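Ketosynthase (Streptomyces sp. MSC090213JE08, PDB 6KXD) probably catalyses the decarboxylative condensation of a fatty acyl-ACP with malonyl-ACP, giving a 3-oxoacyl-ACP, as the ketosynthase of the ishigamide polyketide synthase. Local coordinates at residues I298-T303 with P325-V330. Numbering follows the deposited sequence.
Sequences ISAHGT and PRTVAV
I298 and S299 pair in parallel with T327 and V328: I298 N donates to R326 O (2.9 Å), I298 O accepts V328 N (2.9 Å), and V328 O takes A300 N (2.7 Å), so I298 brackets T327 and V328 brackets S299, as in parallel pairing. On the face of I298 and T327, the isoleucine reaches along the pair: with CG1 anti to its carbonyl carbon (chi1 -59°), CD1 presses on P325 CG at a tight 3.4 Å and runs beside the T327 hydroxyl. A beta-branched residue suits an extended strand, and its apolar chain suits the buried place against I316 of helix 306-320. T327 uses its two branches differently. OG1 bonds back to P325 O (3.0 Å), approaching 42° out of the carbonyl plane, which satisfies a hydroxyl set among carbons, while the methyl CG2 meets A300 CB at 3.7 Å. On the other face, V328 packs against I358, and S299 turns OG anti to its own N, where it is hydrogen-bonded to N390 OD1 and accepts a hydrogen bond from a water. That water also lies close to A300 O and accepts V330 N (3.0 Å), linking the two chains just past the last direct bond. Beyond it, G302 has no side chain to collide with A329, whose CB lies 4.0 Å from G302 CA. E312 receives both H301 N and G302 N, tying the turn to the helix that follows. Strand 297-299, helix 306-320 and strand 326-328 form a beta-alpha-beta crossover of the thiolase fold. The loop after the first strand carries the HGTGT sequence beginning at H301, whose side chain touches C170 and whose carbonyl O is hydrogen-bonded to K331 NZ, consistent with the active-site arrangement of ketosynthases, where this motif supplies a histidine beside the cysteine.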
# COMPACT_ATOMS: atom_id res chain seq x y z
N ILE A 298 18.47 16.57 6.09
CA ILE A 298 17.16 15.99 6.02
C ILE A 298 16.58 16.39 4.68
O ILE A 298 16.57 17.59 4.34
CB ILE A 298 16.29 16.49 7.19
CG1 ILE A 298 16.93 16.13 8.53
CG2 ILE A 298 14.86 15.99 7.04
CD1 ILE A 298 16.42 16.93 9.71
N SER A 299 16.12 15.39 3.93
CA SER A 299 15.20 15.58 2.83
C SER A 299 13.79 15.57 3.43
O SER A 299 13.27 14.52 3.85
CB SER A 299 15.35 14.50 1.78
OG SER A 299 14.28 14.56 0.84
N ALA A 300 13.22 16.77 3.54
CA ALA A 300 11.99 17.03 4.23
C ALA A 300 10.81 16.53 3.39
O ALA A 300 10.90 16.48 2.18
CB ALA A 300 11.85 18.49 4.51
N HIS A 301 9.73 16.16 4.07
CA HIS A 301 8.45 15.94 3.42
C HIS A 301 8.06 17.23 2.71
O HIS A 301 7.61 17.23 1.54
CB HIS A 301 7.38 15.50 4.43
CG HIS A 301 6.04 15.32 3.80
ND1 HIS A 301 5.82 14.44 2.75
CD2 HIS A 301 4.85 15.86 4.10
CE1 HIS A 301 4.55 14.52 2.42
NE2 HIS A 301 3.94 15.35 3.24
N GLY A 302 8.24 18.34 3.42
CA GLY A 302 8.28 19.71 2.82
C GLY A 302 7.45 19.89 1.57
O GLY A 302 7.99 20.04 0.48
N THR A 303 6.13 19.89 1.75
CA THR A 303 5.18 20.00 0.68
C THR A 303 4.95 21.47 0.25
O THR A 303 4.48 21.71 -0.86
CB THR A 303 3.84 19.42 1.12
OG1 THR A 303 3.48 20.16 2.29
CG2 THR A 303 3.94 17.94 1.40
N PRO A 325 20.00 19.68 11.33
CA PRO A 325 20.79 19.68 10.10
C PRO A 325 20.04 20.50 9.05
O PRO A 325 18.85 20.88 9.23
CB PRO A 325 20.91 18.20 9.72
CG PRO A 325 19.65 17.60 10.30
CD PRO A 325 19.36 18.37 11.57
N ARG A 326 20.74 20.80 7.96
CA ARG A 326 20.13 21.42 6.82
C ARG A 326 18.94 20.56 6.38
O ARG A 326 19.06 19.35 6.34
CB ARG A 326 21.14 21.56 5.67
CG ARG A 326 22.08 22.73 5.87
CD ARG A 326 23.28 22.70 4.96
NE ARG A 326 24.24 21.68 5.34
CZ ARG A 326 25.46 21.58 4.81
NH1 ARG A 326 25.87 22.50 3.96
NH2 ARG A 326 26.25 20.57 5.13
N THR A 327 17.84 21.21 6.06
CA THR A 327 16.58 20.59 5.81
C THR A 327 16.04 21.17 4.50
O THR A 327 15.63 22.29 4.43
CB THR A 327 15.64 20.78 7.01
OG1 THR A 327 16.22 20.12 8.13
CG2 THR A 327 14.24 20.27 6.75
N VAL A 328 16.01 20.32 3.48
CA VAL A 328 15.67 20.71 2.14
C VAL A 328 14.41 19.98 1.69
O VAL A 328 14.10 18.89 2.17
CB VAL A 328 16.84 20.41 1.20
CG1 VAL A 328 18.15 20.92 1.77
CG2 VAL A 328 16.96 18.94 0.85
N ALA A 329 13.72 20.60 0.73
CA ALA A 329 12.44 20.15 0.21
C ALA A 329 12.53 19.97 -1.32
O ALA A 329 12.28 20.88 -2.08
CB ALA A 329 11.35 21.09 0.61
N VAL A 330 12.78 18.73 -1.74
CA VAL A 330 12.82 18.28 -3.14
C VAL A 330 11.53 18.60 -3.88
O VAL A 330 11.54 18.83 -5.10
CB VAL A 330 13.16 16.77 -3.18
CG1 VAL A 330 13.00 16.15 -4.56
CG2 VAL A 330 14.55 16.53 -2.64
O HOH W 1 12.43 16.42 0.17